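Local coordinates for 1-deoxy-D-xylulose 5-phosphate reductoisomerase (Zymomonas mobilis, PDB 1R0K), which catalyses the NADPH-dependent rearrangement and reduction of 1-deoxy-D-xylulose 5-phosphate to 2-C-methyl-D-erythritol 4-phosphate in isoprenoid biosynthesis, at residues 109-114 against 136-141; 128-133 against 324-329; 143-148 against 274-279. One frame throughout, in Å; residues are numbered along the deposited sequence.

Contact 1: 109-114 against 136-141; sequences ATLAAI and IDAVRE
The carbonyl O of Ile114 accepts a hydrogen bond from the hydroxyl of Thr144, while the side chain of the same isoleucine, at the C-terminal end of its segment, is set against Ala138 and Val139. This is the NADPH-binding Rossmann domain: helix 107-115 follows strand 96-99, helix 132-142 leads into strand 145-148, and strand 119-122 lies between those two strands in a parallel sheet. The two helical segments run in nearly the same direction, with an angle of 20° between their axes and a closest approach of 9.7 Å, as expected of neighbouring helices packed along one side of such a sheet. No hydrogen bond links them, and the contact is made by methyl groups. The CB of Ala138 is the common meeting point, touched by CD1 of Leu111 at 3.6 Å and by CG2 of Ile114 at 3.8 Å, from residues one helical turn apart. Leu111 reaches it because CG stands opposite its backbone N (chi1 177°), which carries CD1 nearer the second helix than the direction of its CB would suggest. The small side chain of Ala138 allows both larger residues to close over it. Thr110 and Ala113 face strand 96-99, resting on Ala99 and Thr97. The side chain of Ile114 lies about 9 Å from that of Asn124, a predicted NADPH-binding residue. A long salt bridge between Arg140 and Asp137 lies off this interface. Ile114 and Val139 cross obliquely, and their CG2 methyls meet at 3.7 Å.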
ATOM      1  N   ALA B 109     -13.465  -6.614  29.704  1.00 13.07           N
ATOM      2  CA  ALA B 109     -12.104  -6.116  29.867  1.00 12.52           C
ATOM      3  C   ALA B 109     -11.717  -5.230  28.691  1.00 11.53           C
ATOM      4  O   ALA B 109     -11.042  -4.213  28.862  1.00 11.48           O
ATOM      5  CB  ALA B 109     -11.124  -7.284  29.986  1.00 10.46           C
ATOM      6  N   THR B 110     -12.143  -5.625  27.496  1.00 12.17           N
ATOM      7  CA  THR B 110     -11.834  -4.864  26.290  1.00 10.87           C
ATOM      8  C   THR B 110     -12.443  -3.470  26.388  1.00 11.49           C
ATOM      9  O   THR B 110     -11.771  -2.469  26.141  1.00 11.28           O
ATOM     10  CB  THR B 110     -12.365  -5.591  25.034  1.00 11.71           C
ATOM     11  OG1 THR B 110     -11.709  -6.860  24.912  1.00  8.83           O
ATOM     12  CG2 THR B 110     -12.098  -4.777  23.780  1.00 10.47           C
ATOM     13  N   LEU B 111     -13.714  -3.401  26.766  1.00 12.22           N
ATOM     14  CA  LEU B 111     -14.374  -2.110  26.896  1.00 11.86           C
ATOM     15  C   LEU B 111     -13.697  -1.285  27.983  1.00 12.66           C
ATOM     16  O   LEU B 111     -13.489  -0.083  27.819  1.00 12.78           O
ATOM     17  CB  LEU B 111     -15.850  -2.290  27.238  1.00 11.45           C
ATOM     18  CG  LEU B 111     -16.621  -0.984  27.461  1.00 13.55           C
ATOM     19  CD1 LEU B 111     -16.365  -0.026  26.312  1.00 14.04           C
ATOM     20  CD2 LEU B 111     -18.107  -1.287  27.592  1.00 12.12           C
ATOM     21  N   ALA B 112     -13.363  -1.930  29.098  1.00 11.87           N
ATOM     22  CA  ALA B 112     -12.700  -1.235  30.195  1.00 13.23           C
ATOM     23  C   ALA B 112     -11.403  -0.586  29.714  1.00 13.52           C
ATOM     24  O   ALA B 112     -11.146   0.584  30.000  1.00 14.23           O
ATOM     25  CB  ALA B 112     -12.409  -2.203  31.342  1.00 13.77           C
ATOM     26  N   ALA B 113     -10.589  -1.345  28.985  1.00 12.32           N
ATOM     27  CA  ALA B 113      -9.327  -0.833  28.453  1.00 12.42           C
ATOM     28  C   ALA B 113      -9.588   0.346  27.508  1.00 12.45           C
ATOM     29  O   ALA B 113      -8.908   1.373  27.568  1.00 11.72           O
ATOM     30  CB  ALA B 113      -8.590  -1.940  27.706  1.00 12.56           C
ATOM     31  N   ILE B 114     -10.571   0.194  26.626  1.00  9.65           N
ATOM     32  CA  ILE B 114     -10.901   1.264  25.697  1.00  9.98           C
ATOM     33  C   ILE B 114     -11.289   2.539  26.447  1.00 11.02           C
ATOM     34  O   ILE B 114     -10.864   3.632  26.083  1.00  9.76           O
ATOM     35  CB  ILE B 114     -12.053   0.850  24.760  1.00 10.70           C
ATOM     36  CG1 ILE B 114     -11.538  -0.171  23.742  1.00  9.75           C
ATOM     37  CG2 ILE B 114     -12.627   2.074  24.060  1.00 12.59           C
ATOM     38  CD1 ILE B 114     -12.609  -0.739  22.839  1.00 10.61           C
ATOM     39  N   ILE B 136     -17.203   1.448  19.390  1.00 12.89           N
ATOM     40  CA  ILE B 136     -16.778   2.626  18.647  1.00 13.54           C
ATOM     41  C   ILE B 136     -17.234   3.889  19.377  1.00 13.86           C
ATOM     42  O   ILE B 136     -16.548   4.907  19.352  1.00 13.81           O
ATOM     43  CB  ILE B 136     -17.336   2.615  17.208  1.00 13.95           C
ATOM     44  CG1 ILE B 136     -16.800   1.393  16.456  1.00 13.75           C
ATOM     45  CG2 ILE B 136     -16.937   3.898  16.481  1.00 15.84           C
ATOM     46  CD1 ILE B 136     -15.282   1.285  16.450  1.00 15.61           C
ATOM     47  N   ASP B 137     -18.392   3.825  20.029  1.00 14.09           N
ATOM     48  CA  ASP B 137     -18.881   4.976  20.783  1.00 13.54           C
ATOM     49  C   ASP B 137     -17.934   5.246  21.957  1.00 12.97           C
ATOM     50  O   ASP B 137     -17.628   6.398  22.272  1.00 12.65           O
ATOM     51  CB  ASP B 137     -20.292   4.724  21.322  1.00 15.70           C
ATOM     52  CG  ASP B 137     -21.365   4.902  20.268  1.00 17.29           C
ATOM     53  OD1 ASP B 137     -21.092   5.544  19.236  1.00 19.37           O
ATOM     54  OD2 ASP B 137     -22.493   4.413  20.482  1.00 20.34           O
ATOM     55  N   ALA B 138     -17.478   4.180  22.608  1.00 12.44           N
ATOM     56  CA  ALA B 138     -16.563   4.320  23.738  1.00 12.82           C
ATOM     57  C   ALA B 138     -15.258   4.956  23.269  1.00 12.56           C
ATOM     58  O   ALA B 138     -14.696   5.810  23.949  1.00 13.90           O
ATOM     59  CB  ALA B 138     -16.288   2.955  24.369  1.00 12.67           C
ATOM     60  N   VAL B 139     -14.786   4.536  22.101  1.00 12.38           N
ATOM     61  CA  VAL B 139     -13.552   5.066  21.533  1.00 11.93           C
ATOM     62  C   VAL B 139     -13.674   6.573  21.307  1.00 12.79           C
ATOM     63  O   VAL B 139     -12.792   7.345  21.691  1.00 12.67           O
ATOM     64  CB  VAL B 139     -13.214   4.347  20.194  1.00 11.82           C
ATOM     65  CG1 VAL B 139     -12.138   5.099  19.434  1.00 11.86           C
ATOM     66  CG2 VAL B 139     -12.747   2.923  20.480  1.00 12.54           C
ATOM     67  N   ARG B 140     -14.773   6.990  20.688  1.00 13.33           N
ATOM     68  CA  ARG B 140     -15.009   8.404  20.417  1.00 14.85           C
ATOM     69  C   ARG B 140     -15.108   9.199  21.713  1.00 14.36           C
ATOM     70  O   ARG B 140     -14.598  10.310  21.804  1.00 12.50           O
ATOM     71  CB  ARG B 140     -16.293   8.571  19.592  1.00 18.15           C
ATOM     72  CG  ARG B 140     -16.771  10.013  19.406  1.00 23.88           C
ATOM     73  CD  ARG B 140     -17.551  10.162  18.103  1.00 27.75           C
ATOM     74  NE  ARG B 140     -18.413   9.012  17.831  1.00 33.10           N
ATOM     75  CZ  ARG B 140     -18.518   8.422  16.642  1.00 36.04           C
ATOM     76  NH1 ARG B 140     -17.816   8.874  15.610  1.00 36.68           N
ATOM     77  NH2 ARG B 140     -19.315   7.372  16.483  1.00 37.54           N
ATOM     78  N   GLU B 141     -15.745   8.618  22.723  1.00 14.99           N
ATOM     79  CA  GLU B 141     -15.894   9.312  23.992  1.00 16.27           C
ATOM     80  C   GLU B 141     -14.591   9.493  24.760  1.00 15.36           C
ATOM     81  O   GLU B 141     -14.374  10.535  25.379  1.00 15.57           O
ATOM     82  CB  GLU B 141     -16.896   8.593  24.897  1.00 16.64           C
ATOM     83  CG  GLU B 141     -17.038   9.295  26.243  1.00 23.92           C
ATOM     84  CD  GLU B 141     -18.085   8.679  27.143  1.00 26.63           C
ATOM     85  OE1 GLU B 141     -19.169   8.337  26.635  1.00 29.75           O
ATOM     86  OE2 GLU B 141     -17.828   8.555  28.358  1.00 29.74           O
TER

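Contact 2: 128-133 against 324-329; sequences LVSAGG and VMNAAN
The side-chain amide of Asn326 has CG1 of Val129 on one side of its plane, offset toward CB and OD1, with the hydroxyl of Ser130 on that same side, offset toward ND2. The valine methyl also packs on the aliphatic root of the asparagine, CG1 to CB of Asn326 being 3.8 Å, and the two side chains cross at about a right angle. With CG of Asn326 opposite its backbone N (chi1 180°), the amide is carried out from its helix toward residues 129-130. Here residues 129-130 of the Rossmann domain face helix 321-337 of the C-terminal helical domain, where it packs with helices 345-356 and 365-385. No direct hydrogen bond spans the interface: OG of Ser130 and ND2 of Asn326 stand 3.6 Å apart. One water joins them instead, accepting from OG of Ser130 at 2.9 Å and from ND2 of Asn326 at 3.2 Å, so both buried donors have a partner. An alanine in place of Asn326 would probably leave this water without one of its two donors and open a gap beneath the Val129 methyl. The side chain of Asn326 lies about 4 Å from that of Glu126, and the side chain of Val129 about 4 Å from that of Lys125, residues predicted to bind NADPH and substrate respectively.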
ATOM      1  N   LEU B 128     -16.373  -5.954  18.027  1.00 15.13           N
ATOM      2  CA  LEU B 128     -16.929  -5.212  16.900  1.00 16.34           C
ATOM      3  C   LEU B 128     -18.043  -5.953  16.171  1.00 17.52           C
ATOM      4  O   LEU B 128     -18.913  -5.340  15.556  1.00 18.99           O
ATOM      5  CB  LEU B 128     -15.818  -4.829  15.923  1.00 16.23           C
ATOM      6  CG  LEU B 128     -14.725  -3.967  16.562  1.00 15.55           C
ATOM      7  CD1 LEU B 128     -13.702  -3.571  15.507  1.00 17.14           C
ATOM      8  CD2 LEU B 128     -15.349  -2.734  17.198  1.00 13.70           C
ATOM      9  N   VAL B 129     -18.022  -7.276  16.238  1.00 17.72           N
ATOM     10  CA  VAL B 129     -19.057  -8.059  15.583  1.00 19.56           C
ATOM     11  C   VAL B 129     -20.367  -7.944  16.351  1.00 19.03           C
ATOM     12  O   VAL B 129     -21.416  -7.658  15.776  1.00 21.92           O
ATOM     13  CB  VAL B 129     -18.672  -9.551  15.510  1.00 20.08           C
ATOM     14  CG1 VAL B 129     -19.867 -10.376  15.029  1.00 22.70           C
ATOM     15  CG2 VAL B 129     -17.497  -9.738  14.570  1.00 21.68           C
ATOM     16  N   SER B 130     -20.298  -8.151  17.659  1.00 18.02           N
ATOM     17  CA  SER B 130     -21.495  -8.115  18.486  1.00 17.52           C
ATOM     18  C   SER B 130     -21.774  -6.779  19.167  1.00 17.40           C
ATOM     19  O   SER B 130     -22.933  -6.406  19.347  1.00 16.90           O
ATOM     20  CB  SER B 130     -21.411  -9.223  19.534  1.00 18.76           C
ATOM     21  OG  SER B 130     -21.189 -10.479  18.906  1.00 19.30           O
ATOM     22  N   ALA B 131     -20.723  -6.057  19.543  1.00 14.65           N
ATOM     23  CA  ALA B 131     -20.894  -4.775  20.219  1.00 15.18           C
ATOM     24  C   ALA B 131     -20.178  -3.620  19.515  1.00 14.84           C
ATOM     25  O   ALA B 131     -19.730  -2.675  20.168  1.00 15.86           O
ATOM     26  CB  ALA B 131     -20.405  -4.888  21.653  1.00 13.31           C
ATOM     27  N   GLY B 132     -20.085  -3.698  18.191  1.00 15.24           N
ATOM     28  CA  GLY B 132     -19.411  -2.660  17.424  1.00 16.00           C
ATOM     29  C   GLY B 132     -19.825  -1.225  17.713  1.00 16.06           C
ATOM     30  O   GLY B 132     -18.972  -0.357  17.929  1.00 15.23           O
ATOM     31  N   GLY B 133     -21.131  -0.969  17.707  1.00 16.04           N
ATOM     32  CA  GLY B 133     -21.629   0.372  17.969  1.00 17.24           C
ATOM     33  C   GLY B 133     -21.179   0.925  19.307  1.00 17.06           C
ATOM     34  O   GLY B 133     -20.684   2.049  19.390  1.00 16.15           O
ATOM     35  N   VAL B 324     -26.831 -11.205  16.813  1.00 13.37           N
ATOM     36  CA  VAL B 324     -27.709 -12.363  16.666  1.00 13.09           C
ATOM     37  C   VAL B 324     -27.101 -13.347  15.685  1.00 12.08           C
ATOM     38  O   VAL B 324     -27.092 -14.550  15.928  1.00 13.41           O
ATOM     39  CB  VAL B 324     -29.114 -11.946  16.160  1.00 12.67           C
ATOM     40  CG1 VAL B 324     -29.956 -13.178  15.861  1.00 14.47           C
ATOM     41  CG2 VAL B 324     -29.799 -11.077  17.205  1.00 13.35           C
ATOM     42  N   MET B 325     -26.584 -12.831  14.576  1.00 12.49           N
ATOM     43  CA  MET B 325     -25.968 -13.688  13.568  1.00 13.95           C
ATOM     44  C   MET B 325     -24.788 -14.454  14.155  1.00 13.79           C
ATOM     45  O   MET B 325     -24.652 -15.660  13.940  1.00 15.76           O
ATOM     46  CB  MET B 325     -25.483 -12.854  12.385  1.00 14.09           C
ATOM     47  CG  MET B 325     -24.869 -13.680  11.268  1.00 15.99           C
ATOM     48  SD  MET B 325     -24.143 -12.638   9.993  1.00 15.38           S
ATOM     49  CE  MET B 325     -22.547 -12.313  10.715  1.00 20.68           C
ATOM     50  N   ASN B 326     -23.937 -13.748  14.894  1.00 13.45           N
ATOM     51  CA  ASN B 326     -22.762 -14.369  15.499  1.00 14.76           C
ATOM     52  C   ASN B 326     -23.142 -15.465  16.486  1.00 14.45           C
ATOM     53  O   ASN B 326     -22.594 -16.567  16.440  1.00 16.39           O
ATOM     54  CB  ASN B 326     -21.910 -13.325  16.219  1.00 14.78           C
ATOM     55  CG  ASN B 326     -20.688 -13.933  16.869  1.00 18.47           C
ATOM     56  OD1 ASN B 326     -19.779 -14.405  16.184  1.00 16.27           O
ATOM     57  ND2 ASN B 326     -20.661 -13.935  18.201  1.00 15.81           N
ATOM     58  N   ALA B 327     -24.078 -15.165  17.380  1.00 12.63           N
ATOM     59  CA  ALA B 327     -24.514 -16.145  18.368  1.00 12.80           C
ATOM     60  C   ALA B 327     -25.139 -17.365  17.698  1.00 12.01           C
ATOM     61  O   ALA B 327     -24.842 -18.497  18.064  1.00 14.22           O
ATOM     62  CB  ALA B 327     -25.509 -15.516  19.336  1.00 12.18           C
ATOM     63  N   ALA B 328     -26.007 -17.139  16.720  1.00 12.27           N
ATOM     64  CA  ALA B 328     -26.645 -18.260  16.031  1.00 13.20           C
ATOM     65  C   ALA B 328     -25.605 -19.134  15.340  1.00 12.50           C
ATOM     66  O   ALA B 328     -25.724 -20.359  15.317  1.00 11.58           O
ATOM     67  CB  ALA B 328     -27.658 -17.753  15.019  1.00 13.10           C
ATOM     68  N   ASN B 329     -24.581 -18.505  14.772  1.00 13.78           N
ATOM     69  CA  ASN B 329     -23.535 -19.258  14.091  1.00 13.44           C
ATOM     70  C   ASN B 329     -22.787 -20.162  15.075  1.00 13.40           C
ATOM     71  O   ASN B 329     -22.421 -21.289  14.739  1.00 13.36           O
ATOM     72  CB  ASN B 329     -22.554 -18.302  13.402  1.00 14.26           C
ATOM     73  CG  ASN B 329     -21.539 -19.032  12.552  1.00 14.86           C
ATOM     74  OD1 ASN B 329     -21.901 -19.740  11.603  1.00 14.28           O
ATOM     75  ND2 ASN B 329     -20.261 -18.874  12.885  1.00 12.31           N
TER
HETATM   76  O   HOH W   1     -23.113 -12.495  19.593  1.00 15.96           O

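Contact 3: 143-148 against 274-279; sequences GTTLLP and LAWPKR
Strand 145-148, an outermost strand of the seven-stranded parallel sheet within this chain, is met on one side by the loop that leaves helix 267-275. Trp276 is the first residue beyond that helix, and its indole carries the contact. Thr145 and Leu147, two positions apart on the strand, both direct their side chains at it. Leu147 packs against the base of the indole with both methyls: CD1 touches CB of Trp276 at 3.7 Å, and CD2 makes a CH-pi contact over the five-membered ring, 4.2 Å from its centroid and 16° off the normal. The leucine's CG lies beside its own backbone N (chi1 -53°), which turns both methyls toward the indole. Thr145 comes in obliquely at the six-membered ring, its CG2 lying 3.6 Å from CZ3 of Trp276. On the face opposite Leu147, CB of Pro277 lies 3.9 Å above the plane, so the indole is sandwiched between a strand residue and its own sequence neighbour. Farther along the loop, Arg279 forms a salt bridge with Asp254 of the second subunit. With Lys278 N bonded to O of Ala275 at 2.8 Å and cis Pro277 at the third position, residues 275-278 form a type VIa beta turn.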
ATOM      1  N   GLY B 143     -11.380   9.247  23.408  1.00 15.48           N
ATOM      2  CA  GLY B 143     -10.236   9.574  22.573  1.00 16.24           C
ATOM      3  C   GLY B 143      -9.239   8.436  22.489  1.00 16.18           C
ATOM      4  O   GLY B 143      -8.030   8.650  22.378  1.00 14.29           O
ATOM      5  N   THR B 144      -9.761   7.218  22.534  1.00 14.20           N
ATOM      6  CA  THR B 144      -8.942   6.020  22.481  1.00 13.38           C
ATOM      7  C   THR B 144      -8.322   5.802  21.105  1.00 13.41           C
ATOM      8  O   THR B 144      -8.934   6.096  20.076  1.00 10.35           O
ATOM      9  CB  THR B 144      -9.790   4.776  22.807  1.00 14.10           C
ATOM     10  OG1 THR B 144     -10.524   5.007  24.011  1.00 14.19           O
ATOM     11  CG2 THR B 144      -8.906   3.542  22.980  1.00 12.39           C
ATOM     12  N   THR B 145      -7.098   5.288  21.092  1.00 13.28           N
ATOM     13  CA  THR B 145      -6.439   4.971  19.840  1.00 13.01           C
ATOM     14  C   THR B 145      -6.710   3.485  19.643  1.00 14.18           C
ATOM     15  O   THR B 145      -6.144   2.649  20.348  1.00 12.45           O
ATOM     16  CB  THR B 145      -4.924   5.196  19.907  1.00 14.47           C
ATOM     17  OG1 THR B 145      -4.660   6.589  20.113  1.00 14.56           O
ATOM     18  CG2 THR B 145      -4.263   4.742  18.605  1.00 14.53           C
ATOM     19  N   LEU B 146      -7.590   3.160  18.699  1.00 12.77           N
ATOM     20  CA  LEU B 146      -7.939   1.764  18.438  1.00 12.66           C
ATOM     21  C   LEU B 146      -7.202   1.229  17.209  1.00 11.35           C
ATOM     22  O   LEU B 146      -7.359   1.753  16.104  1.00 12.06           O
ATOM     23  CB  LEU B 146      -9.452   1.641  18.231  1.00 10.15           C
ATOM     24  CG  LEU B 146      -9.984   0.216  18.128  1.00  9.72           C
ATOM     25  CD1 LEU B 146      -9.866  -0.460  19.482  1.00 11.11           C
ATOM     26  CD2 LEU B 146     -11.436   0.243  17.660  1.00 11.51           C
ATOM     27  N   LEU B 147      -6.400   0.186  17.402  1.00  9.60           N
ATOM     28  CA  LEU B 147      -5.638  -0.396  16.307  1.00  9.67           C
ATOM     29  C   LEU B 147      -6.032  -1.855  16.103  1.00 10.36           C
ATOM     30  O   LEU B 147      -5.825  -2.688  16.983  1.00 12.18           O
ATOM     31  CB  LEU B 147      -4.140  -0.291  16.610  1.00 10.88           C
ATOM     32  CG  LEU B 147      -3.663   1.122  16.969  1.00 11.30           C
ATOM     33  CD1 LEU B 147      -2.244   1.073  17.541  1.00 10.35           C
ATOM     34  CD2 LEU B 147      -3.728   2.014  15.730  1.00 12.41           C
ATOM     35  N   PRO B 148      -6.614  -2.180  14.935  1.00  9.88           N
ATOM     36  CA  PRO B 148      -7.040  -3.552  14.626  1.00  9.30           C
ATOM     37  C   PRO B 148      -5.843  -4.474  14.412  1.00 11.13           C
ATOM     38  O   PRO B 148      -4.914  -4.138  13.677  1.00 10.00           O
ATOM     39  CB  PRO B 148      -7.876  -3.374  13.366  1.00  8.17           C
ATOM     40  CG  PRO B 148      -7.166  -2.225  12.668  1.00  9.08           C
ATOM     41  CD  PRO B 148      -6.890  -1.268  13.809  1.00  7.71           C
ATOM     42  N   LEU B 274       1.872  -2.311  17.874  1.00 11.56           N
ATOM     43  CA  LEU B 274       2.735  -2.081  19.026  1.00 10.02           C
ATOM     44  C   LEU B 274       3.608  -0.835  18.849  1.00 10.88           C
ATOM     45  O   LEU B 274       3.751  -0.032  19.771  1.00 13.00           O
ATOM     46  CB  LEU B 274       3.606  -3.325  19.281  1.00  8.25           C
ATOM     47  CG  LEU B 274       4.542  -3.253  20.492  1.00 13.78           C
ATOM     48  CD1 LEU B 274       3.733  -2.954  21.751  1.00 13.62           C
ATOM     49  CD2 LEU B 274       5.310  -4.562  20.641  1.00 12.44           C
ATOM     50  N   ALA B 275       4.170  -0.653  17.659  1.00 11.81           N
ATOM     51  CA  ALA B 275       5.032   0.498  17.402  1.00 12.34           C
ATOM     52  C   ALA B 275       4.290   1.784  17.016  1.00 13.32           C
ATOM     53  O   ALA B 275       4.810   2.882  17.221  1.00 11.35           O
ATOM     54  CB  ALA B 275       6.047   0.149  16.313  1.00 12.47           C
ATOM     55  N   TRP B 276       3.088   1.648  16.457  1.00 14.03           N
ATOM     56  CA  TRP B 276       2.302   2.808  16.020  1.00 15.03           C
ATOM     57  C   TRP B 276       2.431   3.973  17.002  1.00 14.82           C
ATOM     58  O   TRP B 276       2.328   3.779  18.212  1.00 13.75           O
ATOM     59  CB  TRP B 276       0.823   2.431  15.877  1.00 16.52           C
ATOM     60  CG  TRP B 276       0.062   3.421  15.059  1.00 18.77           C
ATOM     61  CD1 TRP B 276      -0.047   3.447  13.694  1.00 20.28           C
ATOM     62  CD2 TRP B 276      -0.610   4.590  15.537  1.00 19.25           C
ATOM     63  NE1 TRP B 276      -0.741   4.563  13.296  1.00 20.80           N
ATOM     64  CE2 TRP B 276      -1.098   5.282  14.405  1.00 20.26           C
ATOM     65  CE3 TRP B 276      -0.844   5.122  16.811  1.00 20.17           C
ATOM     66  CZ2 TRP B 276      -1.808   6.483  14.511  1.00 21.35           C
ATOM     67  CZ3 TRP B 276      -1.550   6.318  16.918  1.00 22.36           C
ATOM     68  CH2 TRP B 276      -2.023   6.984  15.773  1.00 22.00           C
ATOM     69  N   PRO B 277       2.619   5.207  16.492  1.00 14.02           N
ATOM     70  CA  PRO B 277       2.715   5.609  15.085  1.00 15.20           C
ATOM     71  C   PRO B 277       4.069   5.362  14.417  1.00 16.82           C
ATOM     72  O   PRO B 277       4.278   5.754  13.267  1.00 16.07           O
ATOM     73  CB  PRO B 277       2.363   7.092  15.138  1.00 15.40           C
ATOM     74  CG  PRO B 277       3.009   7.514  16.420  1.00 15.41           C
ATOM     75  CD  PRO B 277       2.616   6.395  17.368  1.00 15.88           C
ATOM     76  N   LYS B 278       4.986   4.724  15.135  1.00 15.37           N
ATOM     77  CA  LYS B 278       6.305   4.422  14.589  1.00 16.26           C
ATOM     78  C   LYS B 278       6.284   3.005  14.027  1.00 15.30           C
ATOM     79  O   LYS B 278       5.236   2.362  13.977  1.00 14.10           O
ATOM     80  CB  LYS B 278       7.368   4.511  15.688  1.00 18.45           C
ATOM     81  CG  LYS B 278       7.408   5.843  16.409  1.00 21.83           C
ATOM     82  CD  LYS B 278       8.450   5.823  17.518  1.00 27.08           C
ATOM     83  CE  LYS B 278       8.556   7.178  18.204  1.00 29.09           C
ATOM     84  NZ  LYS B 278       9.579   7.166  19.286  1.00 33.51           N
ATOM     85  N   ARG B 279       7.446   2.524  13.600  1.00 13.67           N
ATOM     86  CA  ARG B 279       7.569   1.170  13.076  1.00 12.49           C
ATOM     87  C   ARG B 279       8.693   0.498  13.851  1.00 13.95           C
ATOM     88  O   ARG B 279       9.634   1.162  14.295  1.00 13.53           O
ATOM     89  CB  ARG B 279       7.919   1.187  11.584  1.00 13.19           C
ATOM     90  CG  ARG B 279       6.814   1.691  10.674  1.00 12.75           C
ATOM     91  CD  ARG B 279       5.816   0.597  10.325  1.00 12.87           C
ATOM     92  NE  ARG B 279       4.818   1.076   9.366  1.00  9.70           N
ATOM     93  CZ  ARG B 279       3.986   0.289   8.690  1.00 12.46           C
ATOM     94  NH1 ARG B 279       4.020  -1.029   8.859  1.00 10.56           N
ATOM     95  NH2 ARG B 279       3.119   0.821   7.834  1.00  9.05           N
TER

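Contacts 1 and 2 are buried, whereas contact 3 is only partly so and includes a loop that reaches the second subunit. Contact 1 stays within the Rossmann domain and is wholly apolar; contact 2 adds a bridging water where that domain meets the C-terminal helices; contact 3 relies on an indole at the sheet's margin. Helix 132-142 carries half of contact 1, and its first residues lie within segment 128-133 of contact 2, though Val129 and Ser130 do the touching there. Ile136 packs on Leu128 between the two. After Gly143 and Thr144 comes strand 145-148, and contacts 1 and 3 touch through a probable hydrogen bond from Thr144 N to Val139 O. Contacts 2 and 3 do not touch.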